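Local coordinates for protein cytochrome C (Marichromatium purpuratum 984, PDB 5LO9) that probably oxidises thiosulfate to tetrathionate, and may run the reverse reaction, handing electrons along a chain of covalently bound c-type haems, at residues V130-V135 with E411-D416; E259-G264 with Q357-W362; N294-D299 with F361-G366. All blocks are in the same frame, centred on the assembly; numbering follows the deposited sequence.

Contact 1 joins two cytochrome c modules: the one holding haem c #2, through residues 130-135, and the one holding haem c #3, through residues 411-416. Contacts 2 and 3 lie elsewhere, in the part of the chain that carries haem c #4, and their centres are each about 28 Å from that of contact 1. Nearest atoms are about 17 Å apart between contacts 1 and 2 and about 15 Å between contacts 1 and 3. Contacts 2 and 3 are close neighbours, with centres about 11 Å apart, and share helix 351-363. The hydroxyl OH of Tyr-359 (contact 2) meets O of Asn-294 (contact 3) at 2.6 Å, and the side chain of Tyr-359 is about 8 Å from a bound haem c.

Contact 1 (V130-V135 with E411-D416)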
loop_
_atom_site.group_PDB
_atom_site.type_symbol
_atom_site.label_atom_id
_atom_site.label_comp_id
_atom_site.label_asym_id
_atom_site.label_seq_id
_atom_site.Cartn_x
_atom_site.Cartn_y
_atom_site.Cartn_z
ATOM N N VAL A 130 -15.877 15.765 -30.196
ATOM C CA VAL A 130 -17.074 15.635 -31.021
ATOM C C VAL A 130 -18.200 16.538 -30.554
ATOM O O VAL A 130 -19.271 16.555 -31.171
ATOM C CB VAL A 130 -17.498 14.154 -31.024
ATOM C CG1 VAL A 130 -16.410 13.353 -31.630
ATOM C CG2 VAL A 130 -17.797 13.665 -29.598
ATOM N N GLY A 131 -17.984 17.312 -29.508
ATOM C CA GLY A 131 -19.011 18.197 -29.008
ATOM C C GLY A 131 -19.687 17.625 -27.780
ATOM O O GLY A 131 -19.678 16.424 -27.541
ATOM N N ALA A 132 -20.319 18.533 -26.990
ATOM C CA ALA A 132 -21.025 18.210 -25.762
ATOM C C ALA A 132 -22.323 19.006 -25.719
ATOM O O ALA A 132 -22.511 19.937 -24.941
ATOM C CB ALA A 132 -20.167 18.503 -24.533
ATOM N N GLY A 133 -23.262 18.629 -26.553
ATOM C CA GLY A 133 -24.520 19.344 -26.588
ATOM C C GLY A 133 -24.439 20.681 -27.296
ATOM O O GLY A 133 -23.479 20.996 -28.007
ATOM N N ALA A 134 -25.489 21.480 -27.099
ATOM C CA ALA A 134 -25.636 22.721 -27.867
ATOM C C ALA A 134 -24.656 23.801 -27.417
ATOM O O ALA A 134 -24.075 24.498 -28.258
ATOM C CB ALA A 134 -27.045 23.245 -27.743
ATOM N N VAL A 135 -24.424 23.917 -26.100
ATOM C CA VAL A 135 -23.477 24.896 -25.572
ATOM C C VAL A 135 -22.084 24.678 -26.112
ATOM O O VAL A 135 -21.351 25.634 -26.371
ATOM C CB VAL A 135 -23.417 24.824 -24.043
ATOM C CG1 VAL A 135 -22.350 25.760 -23.513
ATOM C CG2 VAL A 135 -24.686 25.164 -23.455
ATOM N N GLU A 411 -29.075 17.014 -13.947
ATOM C CA GLU A 411 -29.018 15.739 -14.663
ATOM C C GLU A 411 -27.633 15.425 -15.253
ATOM O O GLU A 411 -27.411 14.298 -15.702
ATOM C CB GLU A 411 -30.090 15.708 -15.780
ATOM C CG GLU A 411 -29.857 16.603 -17.018
ATOM C CD GLU A 411 -30.400 18.028 -16.900
ATOM O OE1 GLU A 411 -30.573 18.573 -15.766
ATOM O OE2 GLU A 411 -30.646 18.587 -17.987
ATOM N N GLY A 412 -26.712 16.374 -15.277
ATOM C CA GLY A 412 -25.447 16.171 -15.948
ATOM C C GLY A 412 -25.570 15.971 -17.468
ATOM O O GLY A 412 -26.624 16.178 -18.095
ATOM N N LEU A 413 -24.434 15.580 -18.059
ATOM C CA LEU A 413 -24.380 15.311 -19.489
ATOM C C LEU A 413 -23.458 14.144 -19.775
ATOM O O LEU A 413 -22.320 14.108 -19.297
ATOM C CB LEU A 413 -23.888 16.521 -20.295
ATOM C CG LEU A 413 -23.848 16.328 -21.821
ATOM C CD1 LEU A 413 -25.239 15.982 -22.314
ATOM C CD2 LEU A 413 -23.366 17.578 -22.533
ATOM N N LEU A 414 -23.934 13.242 -20.618
ATOM C CA LEU A 414 -23.162 12.114 -21.087
ATOM C C LEU A 414 -23.050 12.199 -22.607
ATOM O O LEU A 414 -23.994 12.614 -23.281
ATOM C CB LEU A 414 -23.857 10.837 -20.637
ATOM C CG LEU A 414 -23.324 10.185 -19.368
ATOM C CD1 LEU A 414 -23.274 11.138 -18.226
ATOM C CD2 LEU A 414 -24.235 9.039 -18.967
ATOM N N VAL A 415 -21.899 11.811 -23.155
ATOM C CA VAL A 415 -21.656 11.822 -24.596
ATOM C C VAL A 415 -21.037 10.484 -24.983
ATOM O O VAL A 415 -19.937 10.151 -24.518
ATOM C CB VAL A 415 -20.725 12.975 -25.003
ATOM C CG1 VAL A 415 -20.357 12.911 -26.487
ATOM C CG2 VAL A 415 -21.362 14.293 -24.649
ATOM N N ASP A 416 -21.732 9.725 -25.841
ATOM C CA ASP A 416 -21.286 8.376 -26.234
ATOM C C ASP A 416 -20.974 7.529 -24.997
ATOM O O ASP A 416 -20.012 6.771 -24.971
ATOM C CB ASP A 416 -20.077 8.422 -27.176
ATOM C CG ASP A 416 -20.385 9.125 -28.532
ATOM O OD1 ASP A 416 -19.435 9.597 -29.227
ATOM O OD2 ASP A 416 -21.589 9.206 -28.902
#
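Ala-132 and Val-415 bring the two backbones nearest, with their CA atoms 6.5 Å apart, and the loop around Ala-132 runs roughly against strand 413-415, the end-to-end directions differing by 145°. The strand is one arm of a two-stranded antiparallel beta-hairpin, paired with strand 418-421. It follows the CXXCH motif that holds haem c #3 through Cys-402, Cys-405 and His-406. The loop follows another such motif, Cys-121 to His-125, that of haem c #2, so the contact joins two cytochrome c modules.

The two backbones share no hydrogen bonds; the contact is made by methyl groups. Val-415 has its CG1 anti to the backbone N (chi1 174°), which sends both methyls up to the loop as a fork around one carbonyl. CG1 is 3.7 Å from O of Gly-131, and CG2 reaches the same oxygen at 4.0 Å while also lying 4.1 Å from CA of Ala-132. CG1 also meets CG2 of Val-130 at 4.1 Å, the two valines sliding past each other in opposite directions.

Leu-413, two residues back on the same side of the strand, reaches Ala-132 and Gly-133, the far end of the contact. Only its CD2 branch does the touching, against CB of Ala-132 at 3.9 Å and against the backbone leading into Gly-133. Leu-414, between them, packs on Val-419 of the hairpin partner.

Gly-131 is also backbone hydrogen-bonded to His-125, the axial ligand of the haem c #2 iron, which ties the loop to its own haem-binding motif, while Pro-127 packs on Val-415. The carbonyl O of Ala-132 ends up 3.5 Å from CD2 of Leu-413, a polar atom resting on a methyl.

Contact 2 (E259-G264 with Q357-W362); sequences EMVRLG and QSYIFW. With EDO (1,2-ethanediol), chain B; EDO (1,2-ethanediol), chain S.
Val-261 sets its two methyls against different parts of helix 357-362. CG1, anti to the backbone N (chi1 168°), lies 3.2 Å above the indole plane of Trp-362, displaced toward the rim, with CE3 its closest ring atom at 3.4 Å. CG2 meets O of Ser-358 at 3.7 Å and also lies near CB of Trp-362. The valine and the indole cross at about a right angle. Next along, Tyr-359 lays CB on the backbone of Gly-264, 3.6 Å from its C, and carries its ring past the carbonyl of Val-261, where CD1 stands 3.7 Å from that O.

Because Gly-264 has no side chain, the axes of these short helical segments can approach to 7.3 Å, crossing at -99°. A glycine of one helix set against an aromatic residue of the other, at nearly a right angle, resembles the crossing of the first and last helices in class I cytochromes c. Helix 256-269 comes before the CXXCH motif of haem c #4 and helix 351-363 after it, which fits that topology.

Further out, the indole is fixed in its rotation by NE1 bonding to O of Ala-251, with Pro-247 and Pro-253 packed against it. Tyr-359 is held at its far end, where OH is hydrogen-bonded to O of Asn-294. Ser-358 turns its OG back to O of Asp-354 within its own helix, leaving CB for the valine. Beyond these, Met-260 packs on Val-320 and Phe-361 on Tyr-310, both of the second subunit.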
loop_
_atom_site.group_PDB
_atom_site.type_symbol
_atom_site.label_atom_id
_atom_site.label_comp_id
_atom_site.label_asym_id
_atom_site.label_seq_id
_atom_site.Cartn_x
_atom_site.Cartn_y
_atom_site.Cartn_z
ATOM N N GLU A 259 2.165 -0.868 -17.704
ATOM C CA GLU A 259 0.885 -1.192 -18.314
ATOM C C GLU A 259 -0.243 -1.161 -17.295
ATOM O O GLU A 259 -1.365 -0.785 -17.639
ATOM C CB GLU A 259 0.936 -2.566 -18.983
ATOM C CG GLU A 259 1.574 -2.637 -20.376
ATOM C CD GLU A 259 1.238 -1.444 -21.299
ATOM O OE1 GLU A 259 0.121 -0.857 -21.195
ATOM O OE2 GLU A 259 2.117 -1.098 -22.135
ATOM N N MET A 260 0.022 -1.562 -16.052
ATOM C CA MET A 260 -0.999 -1.522 -15.007
ATOM C C MET A 260 -1.230 -0.106 -14.520
ATOM O O MET A 260 -2.342 0.241 -14.091
ATOM C CB MET A 260 -0.622 -2.383 -13.805
ATOM C CG MET A 260 -0.791 -3.874 -13.973
ATOM S SD MET A 260 -2.471 -4.537 -14.124
ATOM C CE MET A 260 -3.067 -4.194 -12.453
ATOM N N VAL A 261 -0.170 0.696 -14.469
ATOM C CA VAL A 261 -0.358 2.096 -14.124
ATOM C C VAL A 261 -1.255 2.769 -15.160
ATOM O O VAL A 261 -2.168 3.526 -14.822
ATOM C CB VAL A 261 0.997 2.808 -13.982
ATOM C CG1 VAL A 261 0.778 4.316 -13.910
ATOM C CG2 VAL A 261 1.738 2.323 -12.733
ATOM N N ARG A 262 -1.029 2.477 -16.431
ATOM C CA ARG A 262 -1.864 3.044 -17.479
ATOM C C ARG A 262 -3.312 2.593 -17.323
ATOM O O ARG A 262 -4.254 3.397 -17.438
ATOM C CB ARG A 262 -1.270 2.653 -18.821
ATOM C CG ARG A 262 -2.149 2.872 -20.028
ATOM C CD ARG A 262 -1.380 2.491 -21.306
ATOM N NE ARG A 262 -0.114 3.206 -21.311
ATOM C CZ ARG A 262 0.980 2.808 -21.924
ATOM N NH1 ARG A 262 0.980 1.669 -22.606
ATOM N NH2 ARG A 262 2.067 3.564 -21.834
ATOM N N LEU A 263 -3.518 1.314 -17.022
ATOM C CA LEU A 263 -4.881 0.832 -16.825
ATOM C C LEU A 263 -5.527 1.535 -15.645
ATOM O O LEU A 263 -6.662 1.992 -15.732
ATOM C CB LEU A 263 -4.885 -0.673 -16.594
ATOM C CG LEU A 263 -6.269 -1.258 -16.310
ATOM C CD1 LEU A 263 -7.140 -1.037 -17.458
ATOM C CD2 LEU A 263 -6.174 -2.736 -16.030
ATOM N N GLY A 264 -4.817 1.631 -14.524
ATOM C CA GLY A 264 -5.387 2.315 -13.383
ATOM C C GLY A 264 -5.732 3.754 -13.710
ATOM O O GLY A 264 -6.746 4.285 -13.250
ATOM N N GLN A 357 -4.633 0.831 -7.451
ATOM C CA GLN A 357 -3.566 1.011 -6.481
ATOM C C GLN A 357 -2.219 1.233 -7.158
ATOM O O GLN A 357 -1.387 1.968 -6.637
ATOM C CB GLN A 357 -3.484 -0.172 -5.546
ATOM C CG GLN A 357 -4.639 -0.226 -4.593
ATOM C CD GLN A 357 -4.472 -1.262 -3.526
ATOM O OE1 GLN A 357 -3.983 -0.967 -2.432
ATOM N NE2 GLN A 357 -4.863 -2.488 -3.831
ATOM N N SER A 358 -1.980 0.637 -8.312
ATOM C CA SER A 358 -0.712 0.900 -8.988
ATOM C C SER A 358 -0.646 2.333 -9.500
ATOM O O SER A 358 0.391 3.007 -9.383
ATOM C CB SER A 358 -0.521 -0.070 -10.148
ATOM O OG SER A 358 -0.317 -1.388 -9.671
ATOM N N TYR A 359 -1.744 2.811 -10.081
ATOM C CA TYR A 359 -1.780 4.174 -10.581
ATOM C C TYR A 359 -1.586 5.149 -9.435
ATOM O O TYR A 359 -0.779 6.084 -9.530
ATOM C CB TYR A 359 -3.112 4.420 -11.293
ATOM C CG TYR A 359 -3.340 5.832 -11.718
ATOM C CD1 TYR A 359 -2.492 6.440 -12.611
ATOM C CD2 TYR A 359 -4.384 6.571 -11.202
ATOM C CE1 TYR A 359 -2.680 7.734 -12.993
ATOM C CE2 TYR A 359 -4.585 7.885 -11.588
ATOM C CZ TYR A 359 -3.729 8.453 -12.495
ATOM O OH TYR A 359 -3.911 9.757 -12.881
ATOM N N ILE A 360 -2.279 4.921 -8.320
ATOM C CA ILE A 360 -2.176 5.856 -7.211
ATOM C C ILE A 360 -0.775 5.839 -6.629
ATOM O O ILE A 360 -0.247 6.872 -6.226
ATOM C CB ILE A 360 -3.224 5.522 -6.153
ATOM C CG1 ILE A 360 -4.630 5.816 -6.686
ATOM C CG2 ILE A 360 -2.956 6.301 -4.923
ATOM C CD1 ILE A 360 -5.774 5.112 -5.904
ATOM N N PHE A 361 -0.184 4.658 -6.522
ATOM C CA PHE A 361 1.185 4.519 -6.037
ATOM C C PHE A 361 2.123 5.314 -6.912
ATOM O O PHE A 361 2.966 6.070 -6.423
ATOM C CB PHE A 361 1.556 3.024 -6.047
ATOM C CG PHE A 361 3.036 2.696 -5.818
ATOM C CD1 PHE A 361 3.779 2.062 -6.806
ATOM C CD2 PHE A 361 3.638 2.929 -4.585
ATOM C CE1 PHE A 361 5.106 1.724 -6.581
ATOM C CE2 PHE A 361 4.968 2.576 -4.358
ATOM C CZ PHE A 361 5.702 1.981 -5.360
ATOM N N TRP A 362 1.975 5.166 -8.220
ATOM C CA TRP A 362 2.854 5.872 -9.137
ATOM C C TRP A 362 2.744 7.393 -8.987
ATOM O O TRP A 362 3.764 8.088 -8.915
ATOM C CB TRP A 362 2.533 5.442 -10.554
ATOM C CG TRP A 362 3.218 6.250 -11.561
ATOM C CD1 TRP A 362 4.547 6.291 -11.792
ATOM C CD2 TRP A 362 2.614 7.125 -12.517
ATOM N NE1 TRP A 362 4.818 7.136 -12.832
ATOM C CE2 TRP A 362 3.648 7.656 -13.299
ATOM C CE3 TRP A 362 1.306 7.504 -12.783
ATOM C CZ2 TRP A 362 3.423 8.553 -14.314
ATOM C CZ3 TRP A 362 1.080 8.383 -13.791
ATOM C CH2 TRP A 362 2.136 8.911 -14.547
HETATM C C1 EDO B . -3.478 10.071 -17.116
HETATM O O1 EDO B . -4.504 11.019 -17.333
HETATM C C2 EDO B . -2.473 10.655 -16.109
HETATM O O2 EDO B . -2.412 10.165 -14.748
HETATM C C1 EDO S . -2.707 -1.353 1.340
HETATM O O1 EDO S . -3.895 -1.257 0.499
HETATM C C2 EDO S . -1.960 -0.009 1.469
HETATM O O2 EDO S . -2.559 0.894 2.489
#

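Contact 3 (N294-D299 with F361-G366). With EDO (1,2-ethanediol), chain B; EDO (1,2-ethanediol), chain X.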
loop_
_atom_site.group_PDB
_atom_site.type_symbol
_atom_site.label_atom_id
_atom_site.label_comp_id
_atom_site.label_asym_id
_atom_site.label_seq_id
_atom_site.Cartn_x
_atom_site.Cartn_y
_atom_site.Cartn_z
ATOM N N ASN A 294 -7.388 13.958 -12.938
ATOM C CA ASN A 294 -7.224 12.503 -12.841
ATOM C C ASN A 294 -6.437 12.112 -11.595
ATOM O O ASN A 294 -5.634 11.178 -11.603
ATOM C CB ASN A 294 -6.579 11.944 -14.103
ATOM C CG ASN A 294 -7.114 10.571 -14.460
ATOM O OD1 ASN A 294 -8.300 10.275 -14.252
ATOM N ND2 ASN A 294 -6.253 9.737 -15.044
ATOM N N GLY A 295 -6.722 12.804 -10.502
ATOM C CA GLY A 295 -6.120 12.503 -9.240
ATOM C C GLY A 295 -4.877 13.285 -8.946
ATOM O O GLY A 295 -4.274 13.051 -7.898
ATOM N N ARG A 296 -4.507 14.258 -9.781
ATOM C CA ARG A 296 -3.251 14.977 -9.542
ATOM C C ARG A 296 -3.409 16.326 -8.853
ATOM O O ARG A 296 -2.409 16.861 -8.360
ATOM C CB ARG A 296 -2.511 15.216 -10.851
ATOM C CG ARG A 296 -2.275 13.979 -11.702
ATOM C CD ARG A 296 -1.823 14.362 -13.066
ATOM N NE ARG A 296 -1.039 13.348 -13.751
ATOM C CZ ARG A 296 0.281 13.252 -13.677
ATOM N NH1 ARG A 296 0.993 14.081 -12.911
ATOM N NH2 ARG A 296 0.882 12.306 -14.361
ATOM N N ARG A 297 -4.621 16.875 -8.783
ATOM C CA ARG A 297 -4.812 18.280 -8.434
ATOM C C ARG A 297 -4.812 18.517 -6.931
ATOM O O ARG A 297 -5.719 18.066 -6.206
ATOM C CB ARG A 297 -6.123 18.771 -9.007
ATOM C CG ARG A 297 -6.448 20.199 -8.660
ATOM C CD ARG A 297 -5.697 21.135 -9.538
ATOM N NE ARG A 297 -6.306 22.466 -9.561
ATOM C CZ ARG A 297 -5.705 23.561 -10.002
ATOM N NH1 ARG A 297 -4.462 23.526 -10.453
ATOM N NH2 ARG A 297 -6.373 24.683 -10.014
ATOM N N ALA A 298 -3.821 19.264 -6.470
ATOM C CA ALA A 298 -3.861 19.731 -5.099
ATOM C C ALA A 298 -5.157 20.480 -4.829
ATOM O O ALA A 298 -5.667 21.230 -5.678
ATOM C CB ALA A 298 -2.687 20.646 -4.817
ATOM N N ASP A 299 -5.676 20.267 -3.624
ATOM C CA ASP A 299 -6.928 20.833 -3.127
ATOM C C ASP A 299 -8.161 20.255 -3.828
ATOM O O ASP A 299 -9.273 20.741 -3.604
ATOM C CB ASP A 299 -6.938 22.355 -3.229
ATOM C CG ASP A 299 -5.931 23.031 -2.297
ATOM O OD1 ASP A 299 -5.633 22.517 -1.180
ATOM O OD2 ASP A 299 -5.448 24.120 -2.689
ATOM N N PHE A 361 -0.184 4.658 -6.522
ATOM C CA PHE A 361 1.185 4.519 -6.037
ATOM C C PHE A 361 2.123 5.314 -6.912
ATOM O O PHE A 361 2.966 6.070 -6.423
ATOM C CB PHE A 361 1.556 3.024 -6.047
ATOM C CG PHE A 361 3.036 2.696 -5.818
ATOM C CD1 PHE A 361 3.779 2.062 -6.806
ATOM C CD2 PHE A 361 3.638 2.929 -4.585
ATOM C CE1 PHE A 361 5.106 1.724 -6.581
ATOM C CE2 PHE A 361 4.968 2.576 -4.358
ATOM C CZ PHE A 361 5.702 1.981 -5.360
ATOM N N TRP A 362 1.975 5.166 -8.220
ATOM C CA TRP A 362 2.854 5.872 -9.137
ATOM C C TRP A 362 2.744 7.393 -8.987
ATOM O O TRP A 362 3.764 8.088 -8.915
ATOM C CB TRP A 362 2.533 5.442 -10.554
ATOM C CG TRP A 362 3.218 6.250 -11.561
ATOM C CD1 TRP A 362 4.547 6.291 -11.792
ATOM C CD2 TRP A 362 2.614 7.125 -12.517
ATOM N NE1 TRP A 362 4.818 7.136 -12.832
ATOM C CE2 TRP A 362 3.648 7.656 -13.299
ATOM C CE3 TRP A 362 1.306 7.504 -12.783
ATOM C CZ2 TRP A 362 3.423 8.553 -14.314
ATOM C CZ3 TRP A 362 1.080 8.383 -13.791
ATOM C CH2 TRP A 362 2.136 8.911 -14.547
ATOM N N LEU A 363 1.513 7.931 -8.906
ATOM C CA LEU A 363 1.366 9.381 -8.748
ATOM C C LEU A 363 2.094 9.891 -7.520
ATOM O O LEU A 363 2.481 11.067 -7.477
ATOM C CB LEU A 363 -0.091 9.783 -8.635
ATOM C CG LEU A 363 -0.948 9.609 -9.866
ATOM C CD1 LEU A 363 -2.361 9.985 -9.535
ATOM C CD2 LEU A 363 -0.389 10.452 -11.006
ATOM N N ALA A 364 2.278 9.029 -6.522
ATOM C CA ALA A 364 2.857 9.380 -5.232
ATOM C C ALA A 364 4.374 9.207 -5.180
ATOM O O ALA A 364 4.966 9.335 -4.092
ATOM C CB ALA A 364 2.224 8.550 -4.137
ATOM N N THR A 365 5.006 8.911 -6.320
ATOM C CA THR A 365 6.454 8.746 -6.373
ATOM C C THR A 365 7.179 9.899 -5.692
ATOM O O THR A 365 6.995 11.074 -6.043
ATOM C CB THR A 365 6.911 8.643 -7.816
ATOM O OG1 THR A 365 6.297 7.532 -8.472
ATOM C CG2 THR A 365 8.331 8.400 -7.794
ATOM N N GLY A 366 7.987 9.552 -4.707
ATOM C CA GLY A 366 8.797 10.490 -3.988
ATOM C C GLY A 366 8.230 10.970 -2.670
ATOM O O GLY A 366 8.986 11.522 -1.852
HETATM C C1 EDO B . -3.478 10.071 -17.116
HETATM O O1 EDO B . -4.504 11.019 -17.333
HETATM C C2 EDO B . -2.473 10.655 -16.109
HETATM O O2 EDO B . -2.412 10.165 -14.748
HETATM C C1 EDO X . 7.080 4.129 -9.513
HETATM O O1 EDO X . 7.731 5.341 -9.962
HETATM C C2 EDO X . 8.142 3.225 -8.870
HETATM O O2 EDO X . 8.661 2.259 -9.803
#
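Arg-296 reaches over Leu-363 to the indole of Trp-362, and its side chain can be followed outward along this path. From CB the chain starts with CG beside the backbone N (chi1 -53°) and then runs extended to NE. CG is the first atom to touch the helix, 4.1 Å from CD2 of Leu-363. The same methyl then sits under the end of the chain: CD2 lies 3.9 Å from CZ, over the centre of one face of the guanidinium, and the two side chains cross at about a right angle. NE has a bound ethanediol near the edge of the group. At the tip NH2 is 3.6 Å from CH2 of Trp-362, with the guanidinium and ring planes 89° apart, so the guanidinium does not lie flat on the indole. NH2 is also hydrogen-bonded to O of Pro-247, which holds this end in place.

The other branch of Leu-363 faces the backbone just before the arginine. CD1 packs 4.0 Å from O of Gly-295 and 4.1 Å from O of Asn-294, the carbonyl that also takes the bond from Tyr-359 OH. These residues follow His-291, the axial ligand of haem c #4, so the leucine covers the exit of that CXXCH motif.

Beyond Leu-363 the helix gives way. O of Trp-362 is gripped twice by Thr-365, by its N at 3.0 Å and by its OG1 at 2.6 Å, the hydroxyl lying in the carbonyl plane on a lone pair.

The contact thus wedges the last turn of helix 351-363 against the exit of helix 292-295. Helix 256-269 flanks it through Phe-268 and Arg-269, on which Asn-294 packs, and helix 304-307 through Trp-304, whose NE1 bonds to O of Arg-296.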